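ORC1-type DNA replication protein 2 (Aeropyrum pernix, PDB 1W5T) binds DNA and takes part in the regulation of DNA replication, and it also binds ATP as an AAA+ ATPase of the Cdc6/Orc family. Local coordinates at residues I223-Q226 / R227-G231; T353-H356 / I357-H361. One frame throughout, in Å; residues are numbered along the deposited sequence.

Contact 1: residues I223-Q226 / R227-G231; sequences ILEQ and RAELG. With ANP (phosphoaminophosphonic acid-adenylate ester), chain D.
Ile223 O is gripped twice. It accepts the backbone bond from Arg227 N at 3.2 Å, and a water donates to it as well. The same water donates to Gln226 OE1 and accepts from Arg227 NE, at 2.7 Å. It thus ties one turn of the helix to the root of the guanidinium and helps fix its rotation. Farther out, Arg227 NH2 donates to two atoms of the nucleotide, the ribose O2' at 2.8 Å and the adenine N3 at 3.0 Å. The arginine chain is sharply bent at chi2 (-26°) on its way to the ligand. Its NH1 is held by Val14 O. Ile223 lies flat over one face of the adenine. With CG1 anti to its carbonyl carbon (chi1 -64°), both branches face the base, CD1 of Ile223 reaching adenine C6 at 3.8 Å and CG2 sitting near N3. Replacing Ile223 by an alanine would probably leave that face of the base poorly packed and the adenine freer to shift. Beyond the water, Gln226 and Leu230 run side by side, CG of the glutamine meeting CD1 of the leucine at 3.7 Å. The glutamine NE2 is bound by Glu23 O. On another side of the helix Glu225 and Glu229 bring like charges near each other, OE2 of the first standing 4.3 Å from OE1 of the second. A salt bridge from Glu229 to Arg25 probably eases this. Helix 217-231 belongs to the AAA+ lid, and here it forms one wall of the nucleotide pocket, with Arg227 as an ATP-binding residue.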
ATOM      1  N   ILE A 223      12.507  -6.776  11.042  1.00 12.23           N
ATOM      2  CA  ILE A 223      11.256  -7.493  10.721  1.00 12.50           C
ATOM      3  C   ILE A 223      11.440  -9.011  10.573  1.00 12.24           C
ATOM      4  O   ILE A 223      10.612  -9.789  11.054  1.00 13.23           O
ATOM      5  CB  ILE A 223      10.520  -6.867   9.493  1.00 12.86           C
ATOM      6  CG1 ILE A 223      10.090  -5.425   9.835  1.00 11.61           C
ATOM      7  CG2 ILE A 223       9.335  -7.791   9.037  1.00 10.93           C
ATOM      8  CD1 ILE A 223       9.659  -4.532   8.584  1.00 12.01           C
ATOM      9  N   LEU A 224      12.538  -9.432   9.959  1.00 12.38           N
ATOM     10  CA  LEU A 224      12.812 -10.851   9.774  1.00 13.17           C
ATOM     11  C   LEU A 224      13.150 -11.508  11.116  1.00 13.80           C
ATOM     12  O   LEU A 224      12.793 -12.670  11.397  1.00 13.56           O
ATOM     13  CB  LEU A 224      13.943 -11.060   8.747  1.00 13.45           C
ATOM     14  CG  LEU A 224      13.587 -10.627   7.320  1.00 13.34           C
ATOM     15  CD1 LEU A 224      14.818 -10.630   6.397  1.00 12.89           C
ATOM     16  CD2 LEU A 224      12.439 -11.453   6.742  1.00  8.86           C
ATOM     17  N   GLU A 225      13.805 -10.743  11.967  1.00 14.03           N
ATOM     18  CA  GLU A 225      14.230 -11.298  13.240  1.00 15.79           C
ATOM     19  C   GLU A 225      13.042 -11.656  14.152  1.00 15.26           C
ATOM     20  O   GLU A 225      13.052 -12.714  14.767  1.00 14.89           O
ATOM     21  CB  GLU A 225      15.247 -10.396  13.932  1.00 15.43           C
ATOM     22  CG  GLU A 225      15.566 -10.834  15.337  1.00 19.84           C
ATOM     23  CD  GLU A 225      16.439  -9.821  16.066  1.00 24.15           C
ATOM     24  OE1 GLU A 225      17.610 -10.112  16.342  1.00 26.08           O
ATOM     25  OE2 GLU A 225      15.954  -8.723  16.373  1.00 27.07           O
ATOM     26  N   GLN A 226      12.040 -10.776  14.186  1.00 14.90           N
ATOM     27  CA  GLN A 226      10.756 -11.024  14.802  1.00 14.36           C
ATOM     28  C   GLN A 226       9.994 -12.200  14.152  1.00 15.03           C
ATOM     29  O   GLN A 226       9.448 -13.028  14.862  1.00 14.41           O
ATOM     30  CB  GLN A 226       9.908  -9.727  14.788  1.00 14.45           C
ATOM     31  CG  GLN A 226       8.517  -9.854  15.381  1.00 13.70           C
ATOM     32  CD  GLN A 226       7.730  -8.565  15.301  1.00 16.57           C
ATOM     33  OE1 GLN A 226       7.616  -7.958  14.221  1.00 15.58           O
ATOM     34  NE2 GLN A 226       7.171  -8.131  16.443  1.00 15.90           N
ATOM     35  N   ARG A 227       9.957 -12.311  12.825  1.00 15.55           N
ATOM     36  CA  ARG A 227       9.364 -13.526  12.239  1.00 15.58           C
ATOM     37  C   ARG A 227      10.131 -14.828  12.647  1.00 16.13           C
ATOM     38  O   ARG A 227       9.530 -15.843  13.022  1.00 15.92           O
ATOM     39  CB  ARG A 227       9.224 -13.429  10.712  1.00 15.59           C
ATOM     40  CG  ARG A 227       8.111 -12.544  10.163  1.00 15.12           C
ATOM     41  CD  ARG A 227       6.851 -12.314  11.051  1.00 14.73           C
ATOM     42  NE  ARG A 227       6.261 -11.059  10.658  1.00 13.18           N
ATOM     43  CZ  ARG A 227       5.196 -10.931   9.885  1.00 15.25           C
ATOM     44  NH1 ARG A 227       4.528 -12.018   9.455  1.00 12.09           N
ATOM     45  NH2 ARG A 227       4.772  -9.694   9.558  1.00 13.51           N
ATOM     46  N   ALA A 228      11.449 -14.810  12.586  1.00 16.92           N
ATOM     47  CA  ALA A 228      12.202 -15.984  13.036  1.00 18.57           C
ATOM     48  C   ALA A 228      11.833 -16.383  14.493  1.00 19.76           C
ATOM     49  O   ALA A 228      11.345 -17.501  14.744  1.00 19.62           O
ATOM     50  CB  ALA A 228      13.670 -15.767  12.897  1.00 18.22           C
ATOM     51  N   GLU A 229      11.975 -15.433  15.417  1.00 20.95           N
ATOM     52  CA  GLU A 229      11.646 -15.627  16.839  1.00 22.39           C
ATOM     53  C   GLU A 229      10.293 -16.217  17.137  1.00 23.14           C
ATOM     54  O   GLU A 229      10.202 -17.125  17.956  1.00 24.07           O
ATOM     55  CB  GLU A 229      11.807 -14.329  17.626  1.00 23.01           C
ATOM     56  CG  GLU A 229      13.238 -13.879  17.850  1.00 23.44           C
ATOM     57  CD  GLU A 229      13.296 -12.535  18.528  1.00 28.13           C
ATOM     58  OE1 GLU A 229      14.392 -11.977  18.686  1.00 32.90           O
ATOM     59  OE2 GLU A 229      12.248 -12.011  18.922  1.00 31.66           O
ATOM     60  N   LEU A 230       9.242 -15.713  16.482  1.00 23.97           N
ATOM     61  CA  LEU A 230       7.883 -16.216  16.647  1.00 23.59           C
ATOM     62  C   LEU A 230       7.606 -17.466  15.824  1.00 24.45           C
ATOM     63  O   LEU A 230       6.702 -18.240  16.140  1.00 25.30           O
ATOM     64  CB  LEU A 230       6.902 -15.133  16.199  1.00 23.39           C
ATOM     65  CG  LEU A 230       7.053 -13.747  16.851  1.00 24.76           C
ATOM     66  CD1 LEU A 230       6.203 -12.677  16.113  1.00 22.11           C
ATOM     67  CD2 LEU A 230       6.743 -13.763  18.372  1.00 24.61           C
ATOM     68  N   GLY A 231       8.323 -17.643  14.724  1.00 24.20           N
ATOM     69  CA  GLY A 231       7.855 -18.569  13.716  1.00 24.01           C
ATOM     70  C   GLY A 231       8.784 -19.736  13.483  1.00 24.04           C
ATOM     71  O   GLY A 231       8.348 -20.805  13.089  1.00 23.46           O
TER
HETATM   72  PG  ANP D 700       0.603  -3.913  -0.925  1.00 13.70           P
HETATM   73  O1G ANP D 700       0.601  -5.219  -1.827  1.00 19.20           O
HETATM   74  O2G ANP D 700      -0.901  -3.607  -0.503  1.00 17.59           O
HETATM   75  O3G ANP D 700       1.256  -2.657  -1.643  1.00 13.19           O
HETATM   76  PB  ANP D 700       1.240  -3.435   1.954  1.00  9.28           P
HETATM   77  O1B ANP D 700      -0.258  -3.250   2.424  1.00 14.31           O
HETATM   78  O2B ANP D 700       1.895  -2.028   1.807  1.00 12.13           O
HETATM   79  N3B ANP D 700       1.413  -4.357   0.524  1.00 11.12           N
HETATM   80  PA  ANP D 700       1.559  -5.308   4.114  1.00  8.06           P
HETATM   81  O1A ANP D 700       0.976  -4.592   5.420  1.00 11.27           O
HETATM   82  O2A ANP D 700       0.453  -6.271   3.514  1.00 10.42           O
HETATM   83  O3A ANP D 700       2.135  -4.241   3.047  1.00 11.35           O
HETATM   84  O5' ANP D 700       2.932  -6.070   4.490  1.00 14.09           O
HETATM   85  C5' ANP D 700       3.717  -6.998   3.724  1.00  9.32           C
HETATM   86  C4' ANP D 700       4.209  -8.057   4.715  1.00 10.21           C
HETATM   87  O4' ANP D 700       5.186  -7.500   5.604  1.00  9.99           O
HETATM   88  C3' ANP D 700       3.106  -8.558   5.645  1.00  9.68           C
HETATM   89  O3' ANP D 700       3.369  -9.900   5.942  1.00  8.65           O
HETATM   90  C2' ANP D 700       3.264  -7.742   6.922  1.00  9.19           C
HETATM   91  O2' ANP D 700       2.742  -8.326   8.115  1.00  9.02           O
HETATM   92  C1' ANP D 700       4.776  -7.576   6.973  1.00  8.21           C
HETATM   93  N9  ANP D 700       5.127  -6.287   7.557  1.00 10.03           N
HETATM   94  C8  ANP D 700       5.095  -5.072   6.900  1.00  8.09           C
HETATM   95  N7  ANP D 700       5.477  -4.051   7.706  1.00  5.12           N
HETATM   96  C5  ANP D 700       5.808  -4.578   8.895  1.00  7.11           C
HETATM   97  C6  ANP D 700       6.296  -4.168  10.251  1.00  8.46           C
HETATM   98  N6  ANP D 700       6.571  -2.870  10.568  1.00  6.17           N
HETATM   99  N1  ANP D 700       6.449  -5.112  11.219  1.00  6.40           N
HETATM  100  C2  ANP D 700       6.208  -6.399  11.018  1.00  7.85           C
HETATM  101  N3  ANP D 700       5.748  -6.899   9.844  1.00 11.50           N
HETATM  102  C4  ANP D 700       5.546  -6.006   8.758  1.00  7.81           C
HETATM  103  O   HOH W   1       7.830  -9.211  11.929  1.00  8.99           O

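Contact 2: residues T353-H356 / I357-H361; sequences TQYH and IYLKH
Residues 353-356 and 357-361 form successive turns of one helix, joined by i to i+4 backbone bonds. Tyr358 N donates to Gln354 O at 3.1 Å. Leu359 N and Lys360 N donate to Tyr355 O and His356 O. The first bond of the series, Ile357 N to Thr353 O, is weak at 3.4 Å.

Gln354 folds back over the following turn. Its chain bends at chi2 (71°), which brings the amide above Tyr358. There NE2 stands 4.1 Å above one ring face, offset toward the rim. The amide and ring planes are 27° apart. CG of Gln354 packs on CE1 of Tyr358 at 3.6 Å, and its NE2 also touches CG2 of Ile357 at the same distance. The next pair along, Tyr355 and Leu359, meets where CD1 of Leu359 rests against CE2 of Tyr355 at 3.6 Å, with CZ and OH also near.

The two tyrosines face the domain interior. Tyr358 packs on helix 308-322, while Tyr355 makes a cation-pi contact with Arg334 and meets the ring of Tyr337 on helix 330-345. Thr353, His356, Ile357 and Lys360 are exposed. This division between a packed and an exposed side fits the third helix of a winged-helix domain, the usual DNA-recognition helix, although its binding role here is inferred from the fold.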
ATOM      1  N   THR A 353       7.747  21.144 -25.184  1.00 29.16           N
ATOM      2  CA  THR A 353       6.755  21.451 -24.160  1.00 28.66           C
ATOM      3  C   THR A 353       6.028  20.176 -23.695  1.00 28.29           C
ATOM      4  O   THR A 353       6.030  19.851 -22.512  1.00 27.55           O
ATOM      5  CB  THR A 353       5.763  22.514 -24.756  1.00 28.83           C
ATOM      6  OG1 THR A 353       5.901  23.755 -24.061  1.00 28.18           O
ATOM      7  CG2 THR A 353       4.286  22.110 -24.610  1.00 28.32           C
ATOM      8  N   GLN A 354       5.464  19.438 -24.652  1.00 27.67           N
ATOM      9  CA  GLN A 354       4.783  18.206 -24.340  1.00 27.47           C
ATOM     10  C   GLN A 354       5.756  17.184 -23.759  1.00 26.44           C
ATOM     11  O   GLN A 354       5.434  16.497 -22.809  1.00 26.70           O
ATOM     12  CB  GLN A 354       4.013  17.673 -25.556  1.00 27.67           C
ATOM     13  CG  GLN A 354       3.093  16.499 -25.242  1.00 29.52           C
ATOM     14  CD  GLN A 354       1.868  16.896 -24.411  1.00 31.60           C
ATOM     15  OE1 GLN A 354       0.840  17.269 -24.975  1.00 36.16           O
ATOM     16  NE2 GLN A 354       1.971  16.807 -23.083  1.00 28.37           N
ATOM     17  N   TYR A 355       6.970  17.162 -24.289  1.00 25.66           N
ATOM     18  CA  TYR A 355       8.040  16.257 -23.866  1.00 24.59           C
ATOM     19  C   TYR A 355       8.367  16.327 -22.388  1.00 24.59           C
ATOM     20  O   TYR A 355       8.561  15.288 -21.750  1.00 24.54           O
ATOM     21  CB  TYR A 355       9.306  16.564 -24.677  1.00 24.01           C
ATOM     22  CG  TYR A 355      10.550  15.813 -24.266  1.00 21.65           C
ATOM     23  CD1 TYR A 355      10.671  14.449 -24.510  1.00 21.55           C
ATOM     24  CD2 TYR A 355      11.627  16.471 -23.674  1.00 19.41           C
ATOM     25  CE1 TYR A 355      11.823  13.749 -24.168  1.00 18.11           C
ATOM     26  CE2 TYR A 355      12.781  15.778 -23.343  1.00 19.97           C
ATOM     27  CZ  TYR A 355      12.858  14.407 -23.593  1.00 18.74           C
ATOM     28  OH  TYR A 355      13.977  13.672 -23.252  1.00 21.34           O
ATOM     29  N   HIS A 356       8.472  17.560 -21.893  1.00 24.47           N
ATOM     30  CA  HIS A 356       8.818  17.893 -20.512  1.00 24.48           C
ATOM     31  C   HIS A 356       7.720  17.526 -19.539  1.00 23.48           C
ATOM     32  O   HIS A 356       8.006  17.183 -18.414  1.00 24.06           O
ATOM     33  CB  HIS A 356       9.149  19.396 -20.390  1.00 23.36           C
ATOM     34  CG  HIS A 356      10.407  19.794 -21.101  1.00 26.29           C
ATOM     35  ND1 HIS A 356      10.729  21.112 -21.375  1.00 26.89           N
ATOM     36  CD2 HIS A 356      11.432  19.046 -21.585  1.00 25.75           C
ATOM     37  CE1 HIS A 356      11.891  21.155 -22.007  1.00 26.24           C
ATOM     38  NE2 HIS A 356      12.341  19.917 -22.145  1.00 24.88           N
ATOM     39  N   ILE A 357       6.468  17.660 -19.970  1.00 23.27           N
ATOM     40  CA  ILE A 357       5.309  17.217 -19.209  1.00 23.01           C
ATOM     41  C   ILE A 357       5.401  15.683 -18.998  1.00 23.47           C
ATOM     42  O   ILE A 357       5.281  15.190 -17.879  1.00 23.03           O
ATOM     43  CB  ILE A 357       4.004  17.681 -19.926  1.00 22.15           C
ATOM     44  CG1 ILE A 357       3.639  19.113 -19.498  1.00 23.39           C
ATOM     45  CG2 ILE A 357       2.831  16.770 -19.635  1.00 20.59           C
ATOM     46  CD1 ILE A 357       3.086  20.018 -20.644  1.00 24.22           C
ATOM     47  N   TYR A 358       5.648  14.953 -20.091  1.00 24.09           N
ATOM     48  CA  TYR A 358       5.883  13.506 -20.067  1.00 24.28           C
ATOM     49  C   TYR A 358       6.983  13.048 -19.109  1.00 24.61           C
ATOM     50  O   TYR A 358       6.766  12.076 -18.366  1.00 24.54           O
ATOM     51  CB  TYR A 358       6.196  13.016 -21.463  1.00 24.30           C
ATOM     52  CG  TYR A 358       5.001  12.977 -22.378  1.00 25.02           C
ATOM     53  CD1 TYR A 358       5.142  13.165 -23.759  1.00 25.35           C
ATOM     54  CD2 TYR A 358       3.732  12.758 -21.865  1.00 26.70           C
ATOM     55  CE1 TYR A 358       4.030  13.107 -24.612  1.00 27.60           C
ATOM     56  CE2 TYR A 358       2.619  12.706 -22.689  1.00 30.83           C
ATOM     57  CZ  TYR A 358       2.775  12.878 -24.061  1.00 31.13           C
ATOM     58  OH  TYR A 358       1.648  12.817 -24.843  1.00 35.84           O
ATOM     59  N   LEU A 359       8.134  13.742 -19.111  1.00 24.27           N
ATOM     60  CA  LEU A 359       9.247  13.405 -18.233  1.00 24.28           C
ATOM     61  C   LEU A 359       8.898  13.624 -16.772  1.00 24.61           C
ATOM     62  O   LEU A 359       9.201  12.787 -15.911  1.00 23.34           O
ATOM     63  CB  LEU A 359      10.502  14.214 -18.564  1.00 23.99           C
ATOM     64  CG  LEU A 359      11.510  13.545 -19.488  1.00 23.41           C
ATOM     65  CD1 LEU A 359      12.467  14.559 -20.018  1.00 22.40           C
ATOM     66  CD2 LEU A 359      12.242  12.414 -18.795  1.00 23.00           C
ATOM     67  N   LYS A 360       8.286  14.778 -16.513  1.00 25.17           N
ATOM     68  CA  LYS A 360       7.748  15.099 -15.195  1.00 25.98           C
ATOM     69  C   LYS A 360       6.823  14.013 -14.665  1.00 25.37           C
ATOM     70  O   LYS A 360       7.026  13.513 -13.576  1.00 25.34           O
ATOM     71  CB  LYS A 360       7.007  16.430 -15.199  1.00 26.15           C
ATOM     72  CG  LYS A 360       7.213  17.161 -13.883  1.00 28.61           C
ATOM     73  CD  LYS A 360       8.688  17.618 -13.685  1.00 28.14           C
ATOM     74  CE  LYS A 360       8.762  18.856 -12.736  1.00 30.34           C
ATOM     75  NZ  LYS A 360       7.390  19.171 -12.183  1.00 28.00           N
ATOM     76  N   HIS A 361       5.830  13.641 -15.463  1.00 24.94           N
ATOM     77  CA  HIS A 361       4.868  12.639 -15.063  1.00 24.67           C
ATOM     78  C   HIS A 361       5.509  11.302 -14.704  1.00 24.49           C
ATOM     79  O   HIS A 361       5.125  10.690 -13.709  1.00 24.23           O
ATOM     80  CB  HIS A 361       3.818  12.445 -16.128  1.00 24.39           C
ATOM     81  CG  HIS A 361       2.663  11.647 -15.657  1.00 27.33           C
ATOM     82  ND1 HIS A 361       2.214  10.525 -16.321  1.00 29.43           N
ATOM     83  CD2 HIS A 361       1.894  11.770 -14.548  1.00 29.40           C
ATOM     84  CE1 HIS A 361       1.207   9.998 -15.647  1.00 29.65           C
ATOM     85  NE2 HIS A 361       0.986  10.741 -14.574  1.00 30.27           N
TER

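Contact 1 comes first along the chain, on helix 217-231 of the ATPase lid. Contact 2 follows on helix 352-364 of the C-terminal winged-helix domain. Their centres are 45 Å apart, on opposite sides of the chain's centre. The nearest atoms are about 27 Å from each other, so the two do not touch. They share no helix or sheet. Each is a local contact between neighbouring turns of a single helix. Contact 1 faces the bound nucleotide, whereas contact 2 lies away from the annotated sites. The pair therefore samples two separate tasks of the protein, ATP binding in the AAA+ part and, probably, DNA binding in the winged helix.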